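Local coordinates for elicitor protein Hrip2 (Magnaporthe oryzae, PDB 5FID) that probably acts as a secreted elicitor of the rice blast fungus, a protein recognised by plants as a trigger of defence responses, at residues S20-G25 against D43-G48; M63-S68 against V131-C136; Y78-E83 against F104-N109. The protein carries 1 engineered substitution. All blocks are in the same frame, centred on the assembly; numbering follows the deposited sequence.

Contact 1: residues S20-G25 against D43-G48; sequences SFPYDG and DFRKSG
Arg-45 lays its side chain across Pro-22 and Ser-20, while Ser-47 meets Asp-24 and Gly-48 meets Tyr-23 further on. Followed outward, Arg-45 starts with CB directed at segment 20-25, and CG stands anti to the carbonyl carbon (chi1 -65°). From CG to NE the chain is extended, which carries it past the proline ring: CD is 3.7 Å from Pro-22 CG. One atom on, Arg-45 NE passes Ser-20 OG at 3.6 Å without bonding to it; NE forms a salt bridge with Glu-42, and Ser-20 OG is hydrogen-bonded to Glu-42 and Ser-49, so the carboxylate of Glu-42 ties the two side chains together. At the tip, NH1 reaches back to Pro-22 CG at 3.5 Å, approaching obliquely. The setting is the end of two neighbouring inner strands of the six-stranded sheet, where two type I turns, Pro-22 to Gly-25 and Arg-45 to Gly-48, lie side by side. Strand 16-22 pairs antiparallel with strand 49-54, and the nearly straight bond from Tyr-23 N to Gly-48 O (3.0 Å, 174°) continues that pairing into the turns, its donor lying above the carbonyl plane. Gly-48 O takes a second hydrogen bond, in its plane and on a lone pair, from Ser-47 OG at 3.1 Å. That hydroxyl also accepts a bent bond from Asp-24 N (3.3 Å, 139°). The carboxylate of Asp-24 is close to the hydroxyl but badly angled for bonding to it; it is linked instead through a water, which donates to Asp-24 OD2 at 2.8 Å and accepts from Ser-47 N at 3.0 Å. Asp-24 OD1 turns to Ser-26. The Tyr-23 ring presents its edge to Ser-47 O, and a residue without a side chain at Gly-48 lets this ring lie close against the backbone.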
# COMPACT_ATOMS: atom_id res chain seq x y z
N SER A 20 -13.08 16.91 -2.96
CA SER A 20 -13.11 15.45 -2.88
C SER A 20 -14.12 14.85 -3.84
O SER A 20 -15.26 15.33 -3.96
CB SER A 20 -13.43 15.00 -1.45
OG SER A 20 -13.25 13.59 -1.31
N PHE A 21 -13.70 13.79 -4.52
CA PHE A 21 -14.50 13.14 -5.55
C PHE A 21 -14.67 11.68 -5.20
O PHE A 21 -13.81 10.85 -5.54
CB PHE A 21 -13.79 13.28 -6.90
CG PHE A 21 -13.65 14.69 -7.36
CD1 PHE A 21 -12.68 15.52 -6.82
CD2 PHE A 21 -14.51 15.21 -8.31
CE1 PHE A 21 -12.58 16.84 -7.21
CE2 PHE A 21 -14.40 16.52 -8.72
CZ PHE A 21 -13.43 17.34 -8.17
N PRO A 22 -15.78 11.34 -4.52
CA PRO A 22 -16.04 10.00 -4.00
C PRO A 22 -15.95 8.92 -5.08
O PRO A 22 -16.45 9.12 -6.19
CB PRO A 22 -17.48 10.09 -3.48
CG PRO A 22 -17.65 11.54 -3.12
CD PRO A 22 -16.86 12.29 -4.17
N TYR A 23 -15.32 7.79 -4.76
CA TYR A 23 -15.21 6.69 -5.71
C TYR A 23 -16.56 6.11 -6.10
O TYR A 23 -16.71 5.57 -7.21
CB TYR A 23 -14.31 5.58 -5.16
CG TYR A 23 -12.83 5.89 -5.20
CD1 TYR A 23 -12.29 6.60 -6.26
CD2 TYR A 23 -11.98 5.46 -4.19
CE1 TYR A 23 -10.93 6.88 -6.31
CE2 TYR A 23 -10.61 5.75 -4.23
CZ TYR A 23 -10.10 6.46 -5.30
OH TYR A 23 -8.75 6.75 -5.36
N ASP A 24 -17.55 6.20 -5.22
CA ASP A 24 -18.85 5.58 -5.52
C ASP A 24 -19.78 6.50 -6.32
O ASP A 24 -20.95 6.17 -6.54
CB ASP A 24 -19.56 5.09 -4.25
CG ASP A 24 -19.95 6.23 -3.31
OD1 ASP A 24 -19.77 7.42 -3.65
OD2 ASP A 24 -20.46 5.93 -2.21
N GLY A 25 -19.26 7.65 -6.74
CA GLY A 25 -20.01 8.54 -7.61
C GLY A 25 -20.93 9.51 -6.91
O GLY A 25 -21.59 10.33 -7.56
N ASP A 43 -14.76 13.86 6.74
CA ASP A 43 -14.87 12.51 7.26
C ASP A 43 -14.55 11.52 6.16
O ASP A 43 -14.88 11.76 5.00
CB ASP A 43 -16.30 12.22 7.72
CG ASP A 43 -16.70 13.04 8.90
OD1 ASP A 43 -15.86 13.79 9.44
OD2 ASP A 43 -17.88 12.92 9.31
N PHE A 44 -13.92 10.40 6.53
CA PHE A 44 -13.67 9.31 5.59
C PHE A 44 -14.96 8.87 4.93
O PHE A 44 -15.95 8.53 5.60
CB PHE A 44 -13.09 8.10 6.32
CG PHE A 44 -11.61 7.93 6.14
CD1 PHE A 44 -10.78 9.03 5.96
CD2 PHE A 44 -11.05 6.66 6.16
CE1 PHE A 44 -9.41 8.86 5.80
CE2 PHE A 44 -9.68 6.48 5.99
CZ PHE A 44 -8.87 7.58 5.82
N ARG A 45 -14.95 8.85 3.60
CA ARG A 45 -16.09 8.37 2.85
C ARG A 45 -15.95 6.87 2.73
O ARG A 45 -14.86 6.37 2.48
CB ARG A 45 -16.14 9.03 1.47
CG ARG A 45 -16.39 10.53 1.56
CD ARG A 45 -16.12 11.23 0.25
NE ARG A 45 -16.26 12.67 0.42
CZ ARG A 45 -17.42 13.32 0.35
NH1 ARG A 45 -18.54 12.66 0.12
NH2 ARG A 45 -17.44 14.63 0.52
N LYS A 46 -17.06 6.18 2.95
CA LYS A 46 -17.10 4.73 2.99
C LYS A 46 -16.45 4.13 1.75
O LYS A 46 -15.65 3.20 1.84
CB LYS A 46 -18.57 4.28 3.09
CG LYS A 46 -18.79 2.80 3.33
CD LYS A 46 -20.27 2.49 3.18
CE LYS A 46 -20.79 3.02 1.85
NZ LYS A 46 -22.29 3.02 1.74
N SER A 47 -16.79 4.69 0.59
CA SER A 47 -16.31 4.21 -0.70
C SER A 47 -14.87 4.62 -1.03
O SER A 47 -14.31 4.14 -2.01
CB SER A 47 -17.21 4.74 -1.83
OG SER A 47 -17.10 6.17 -1.98
N GLY A 48 -14.30 5.51 -0.23
CA GLY A 48 -13.00 6.07 -0.57
C GLY A 48 -13.19 7.28 -1.47
O GLY A 48 -14.30 7.56 -1.93
O HOH W 1 -18.90 6.72 -0.00

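Contact 2: residues M63-S68 against V131-C136. Engineered in segment 63-68: Met-63 (natural residue Leu).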
# COMPACT_ATOMS: atom_id res chain seq x y z
N MSE A 63 -2.63 17.97 -8.07
CA MSE A 63 -2.08 16.85 -7.35
C MSE A 63 -3.30 16.14 -6.79
O MSE A 63 -4.37 16.71 -6.77
CB MSE A 63 -1.20 17.37 -6.21
CG MSE A 63 -0.31 16.32 -5.60
SE MSE A 63 0.38 17.02 -3.93
CE MSE A 63 -1.23 17.06 -2.83
N PHE A 64 -3.16 14.87 -6.40
CA PHE A 64 -4.26 14.24 -5.67
C PHE A 64 -3.84 13.36 -4.51
O PHE A 64 -2.72 12.83 -4.46
CB PHE A 64 -5.32 13.57 -6.59
CG PHE A 64 -4.98 12.18 -7.07
CD1 PHE A 64 -5.14 11.08 -6.22
CD2 PHE A 64 -4.62 11.95 -8.39
CE1 PHE A 64 -4.87 9.78 -6.67
CE2 PHE A 64 -4.35 10.65 -8.85
CZ PHE A 64 -4.48 9.57 -7.99
N ILE A 65 -4.75 13.23 -3.55
CA ILE A 65 -4.58 12.33 -2.43
C ILE A 65 -5.70 11.33 -2.53
O ILE A 65 -6.88 11.70 -2.51
CB ILE A 65 -4.70 13.08 -1.09
CG1 ILE A 65 -3.57 14.11 -0.97
CG2 ILE A 65 -4.67 12.09 0.08
CD1 ILE A 65 -4.00 15.40 -0.35
N GLY A 66 -5.36 10.06 -2.68
CA GLY A 66 -6.40 9.04 -2.79
C GLY A 66 -6.44 8.24 -1.51
O GLY A 66 -5.40 7.93 -0.94
N TYR A 67 -7.64 7.89 -1.05
CA TYR A 67 -7.74 7.00 0.09
C TYR A 67 -8.90 6.03 -0.08
O TYR A 67 -9.86 6.32 -0.77
CB TYR A 67 -7.89 7.79 1.40
CG TYR A 67 -9.21 8.51 1.55
CD1 TYR A 67 -9.35 9.84 1.16
CD2 TYR A 67 -10.31 7.88 2.11
CE1 TYR A 67 -10.56 10.52 1.31
CE2 TYR A 67 -11.52 8.54 2.26
CZ TYR A 67 -11.64 9.86 1.86
OH TYR A 67 -12.84 10.51 2.02
N SER A 68 -8.80 4.87 0.57
CA SER A 68 -9.91 3.92 0.64
C SER A 68 -9.66 3.02 1.84
O SER A 68 -8.60 3.09 2.46
CB SER A 68 -10.00 3.11 -0.65
OG SER A 68 -8.96 2.15 -0.73
N VAL A 131 -5.81 10.34 7.21
CA VAL A 131 -4.90 10.54 6.08
C VAL A 131 -4.63 12.03 5.98
O VAL A 131 -5.52 12.81 5.65
CB VAL A 131 -5.47 9.99 4.76
CG1 VAL A 131 -4.55 10.31 3.60
CG2 VAL A 131 -5.64 8.49 4.87
N GLU A 132 -3.40 12.43 6.30
CA GLU A 132 -3.09 13.82 6.59
C GLU A 132 -1.95 14.32 5.73
O GLU A 132 -0.82 13.83 5.82
CB GLU A 132 -2.75 13.95 8.08
CG GLU A 132 -2.53 15.37 8.56
CD GLU A 132 -2.44 15.44 10.08
OE1 GLU A 132 -2.42 14.37 10.75
OE2 GLU A 132 -2.40 16.56 10.61
N ALA A 133 -2.26 15.30 4.88
CA ALA A 133 -1.28 15.86 3.96
C ALA A 133 -0.93 17.27 4.39
O ALA A 133 -1.79 18.01 4.84
CB ALA A 133 -1.82 15.87 2.54
N THR A 134 0.34 17.64 4.24
CA THR A 134 0.79 19.01 4.47
C THR A 134 1.48 19.53 3.21
O THR A 134 2.48 18.98 2.77
CB THR A 134 1.78 19.10 5.64
OG1 THR A 134 1.12 18.72 6.86
CG2 THR A 134 2.28 20.54 5.79
N LEU A 135 0.93 20.61 2.64
CA LEU A 135 1.46 21.20 1.41
C LEU A 135 2.52 22.20 1.82
O LEU A 135 2.32 22.96 2.77
CB LEU A 135 0.34 21.94 0.66
CG LEU A 135 -0.96 21.18 0.41
CD1 LEU A 135 -1.98 22.10 -0.27
CD2 LEU A 135 -0.71 19.94 -0.44
N CYS A 136 3.66 22.20 1.13
CA CYS A 136 4.76 23.12 1.45
C CYS A 136 5.20 22.98 2.91
O CYS A 136 5.36 23.98 3.63
CB CYS A 136 4.38 24.57 1.16
SG CYS A 136 3.81 24.87 -0.53
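Met-63 CG stands anti to the backbone N and the chain runs on extended to SE, until a bend at chi3 (69°) turns CE onto Leu-135 CD2, 3.8 Å away. This residue is an engineered replacement of leucine, modelled as selenomethionine. Ile-65, whose CG1 is anti to the carbonyl carbon (chi1 -64°), divides its branches between two partners: CD1 touches Ala-133 CB at 3.7 Å, and CG2 touches Val-131 CG1 at 3.9 Å, the two side chains lying alongside with their tips pointing opposite ways. The other Val-131 methyl, CG2, lies 4.2 Å from Tyr-67 CB. The evidence points to the core of a beta sandwich: strands 63-68 and 131-135 belong to different sheets, no hydrogen bond joins them, and their axes come no closer than 9.1 Å, running nearly antiparallel at 169°. Alternate residues of each strand therefore supply the apolar filling. Leu-95 of strand 93-96 touches Ile-65, Val-131 and Ala-133 within this layer, and Val-8 of strand 5-10 meets Ile-65 and Leu-135. The hydroxyl of Tyr-67 is buried but satisfied by Glu-42, and just beyond Leu-135 the chain is fastened by the disulfide Cys-136 to Cys-12.

Contact 3: residues Y78-E83 against F104-N109; sequences YELSSE and FNCAPN
Leu-80 and Phe-104 meet in the apolar interior of the beta sandwich, toward the end where strand 104-106 forms the outermost strand of the five-stranded sheet and strand 75-81 lies in the facing six-stranded one. The two short strand axes run almost parallel, at 14°, and approach to 9.1 Å with no hydrogen bond between them, which is the signature of packing between sheets and not within one. The principal interaction is a CH-pi contact: Leu-80 CB sits over the centre of the Phe-104 ring, 3.6 Å from its centroid and only 7° off the ring normal. Because Leu-80 CG is anti to the backbone N (chi1 -179°), the rest of the side chain leaves the ring centre and passes back along the phenylalanine, and CD2 comes to 3.7 Å from Phe-104 CB. The same methyl touches Cys-106 SG at 4.0 Å, a sulfur held in place by its disulfide to Cys-113. On the outer part of the ring, Phe-104 CZ comes within 3.5 Å of Leu-80 N, so the aromatic group lies against the backbone of the opposite strand as well as its side chain. Tyr-78 O lies at the ring edge, near its plane, 4.0 Å from Phe-104 CE2. The tyrosine ring approaches that corner obliquely, and its hydroxyl is hydrogen-bonded to Gln-102 O. Tyr-123 of strand 123-126 and Leu-95 of strand 93-96 also touch Phe-104. The CB of Glu-79 is directed away from segment 104-109; its carboxylate is hydrogen-bonded to Ser-115 and to Tyr-75 of the second subunit and forms a salt bridge with Lys-120. Where strand 75-81 ends, Ser-81 forms an ST turn: its OG accepts from Glu-83 N at 3.1 Å and donates to Glu-83 OE1 at 2.7 Å.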
# COMPACT_ATOMS: atom_id res chain seq x y z
N TYR A 78 -3.72 4.79 1.16
CA TYR A 78 -3.53 6.21 0.85
C TYR A 78 -2.45 6.36 -0.21
O TYR A 78 -1.45 5.65 -0.20
CB TYR A 78 -3.16 7.01 2.11
CG TYR A 78 -2.13 6.31 2.95
CD1 TYR A 78 -2.50 5.30 3.83
CD2 TYR A 78 -0.78 6.62 2.84
CE1 TYR A 78 -1.56 4.62 4.58
CE2 TYR A 78 0.16 5.95 3.60
CZ TYR A 78 -0.24 4.95 4.46
OH TYR A 78 0.70 4.27 5.22
N GLU A 79 -2.67 7.30 -1.12
CA GLU A 79 -1.77 7.52 -2.25
C GLU A 79 -1.58 9.01 -2.44
O GLU A 79 -2.55 9.77 -2.49
CB GLU A 79 -2.39 6.92 -3.52
CG GLU A 79 -1.62 7.20 -4.82
CD GLU A 79 -2.28 6.58 -6.04
OE1 GLU A 79 -3.47 6.18 -5.95
OE2 GLU A 79 -1.61 6.49 -7.11
N LEU A 80 -0.32 9.44 -2.53
CA LEU A 80 -0.00 10.82 -2.85
C LEU A 80 0.46 10.86 -4.30
O LEU A 80 1.56 10.42 -4.61
CB LEU A 80 1.11 11.34 -1.93
CG LEU A 80 1.53 12.80 -2.14
CD1 LEU A 80 0.37 13.73 -1.84
CD2 LEU A 80 2.73 13.14 -1.26
N SER A 81 -0.39 11.37 -5.20
CA SER A 81 -0.15 11.19 -6.63
C SER A 81 0.07 12.48 -7.40
O SER A 81 -0.66 13.46 -7.22
CB SER A 81 -1.33 10.44 -7.26
OG SER A 81 -1.15 10.30 -8.66
N SER A 82 1.09 12.48 -8.26
CA SER A 82 1.28 13.58 -9.21
C SER A 82 0.92 13.17 -10.63
O SER A 82 1.38 13.79 -11.60
CB SER A 82 2.73 14.09 -9.17
OG SER A 82 3.64 13.07 -9.58
N GLU A 83 0.09 12.13 -10.77
CA GLU A 83 -0.28 11.60 -12.09
C GLU A 83 -1.06 12.57 -12.95
O GLU A 83 -1.07 12.44 -14.18
CB GLU A 83 -1.12 10.32 -11.94
CG GLU A 83 -0.36 9.10 -11.48
CD GLU A 83 -1.31 8.00 -11.06
OE1 GLU A 83 -2.06 8.21 -10.07
OE2 GLU A 83 -1.31 6.94 -11.71
N PHE A 104 4.59 9.27 3.00
CA PHE A 104 5.23 10.03 1.94
C PHE A 104 5.88 11.24 2.59
O PHE A 104 5.23 11.99 3.33
CB PHE A 104 4.19 10.55 0.94
CG PHE A 104 3.60 9.50 0.04
CD1 PHE A 104 4.12 9.28 -1.23
CD2 PHE A 104 2.50 8.76 0.45
CE1 PHE A 104 3.57 8.33 -2.07
CE2 PHE A 104 1.94 7.81 -0.40
CZ PHE A 104 2.48 7.59 -1.66
N ASN A 105 7.17 11.44 2.33
CA ASN A 105 7.80 12.71 2.68
C ASN A 105 8.59 13.14 1.47
O ASN A 105 9.75 12.77 1.30
CB ASN A 105 8.68 12.58 3.93
CG ASN A 105 9.40 13.87 4.27
OD1 ASN A 105 9.11 14.93 3.70
ND2 ASN A 105 10.34 13.80 5.21
N CYS A 106 7.94 13.92 0.61
CA CYS A 106 8.48 14.25 -0.70
C CYS A 106 9.20 15.59 -0.67
O CYS A 106 8.57 16.65 -0.56
CB CYS A 106 7.38 14.21 -1.77
SG CYS A 106 6.62 12.55 -1.98
N ALA A 107 10.52 15.52 -0.75
CA ALA A 107 11.36 16.70 -0.71
C ALA A 107 11.08 17.58 -1.92
O ALA A 107 10.56 17.09 -2.93
CB ALA A 107 12.84 16.29 -0.68
N PRO A 108 11.41 18.87 -1.82
CA PRO A 108 11.31 19.76 -2.98
C PRO A 108 11.97 19.15 -4.22
O PRO A 108 13.10 18.66 -4.12
CB PRO A 108 12.08 21.00 -2.53
CG PRO A 108 11.83 21.05 -1.05
CD PRO A 108 11.79 19.61 -0.59
N ASN A 109 11.25 19.18 -5.34
CA ASN A 109 11.73 18.66 -6.63
C ASN A 109 12.11 17.18 -6.71
O ASN A 109 12.75 16.75 -7.66
CB ASN A 109 12.86 19.53 -7.19
CG ASN A 109 12.42 20.95 -7.46
OD1 ASN A 109 11.57 21.20 -8.34
ND2 ASN A 109 12.97 21.89 -6.71

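Contacts 2 and 3 lie between the same two sheets, their centres about 8 Å apart, because strands 63-69 and 75-81 are neighbours; probable hydrogen bonds from Glu-79 N to Gly-66 O (2.8 Å) and from Ser-81 N to Phe-64 O (2.9 Å) join them. In sequence, both segments of contact 3 fall between those of contact 2. Contact 1 closes earlier, its centre about 14 Å from that of contact 2. Arg-45 N of contact 1 makes a probable hydrogen bond to Tyr-67 OH of contact 2 (3.1 Å), and Phe-44, next to Arg-45, packs CZ 3.5 Å from Val-131 CG2. The centre of contact 2 lies about 1 Å from the chain centre; the centres of contacts 1 and 3, on opposite sides of it, are about 21 Å apart.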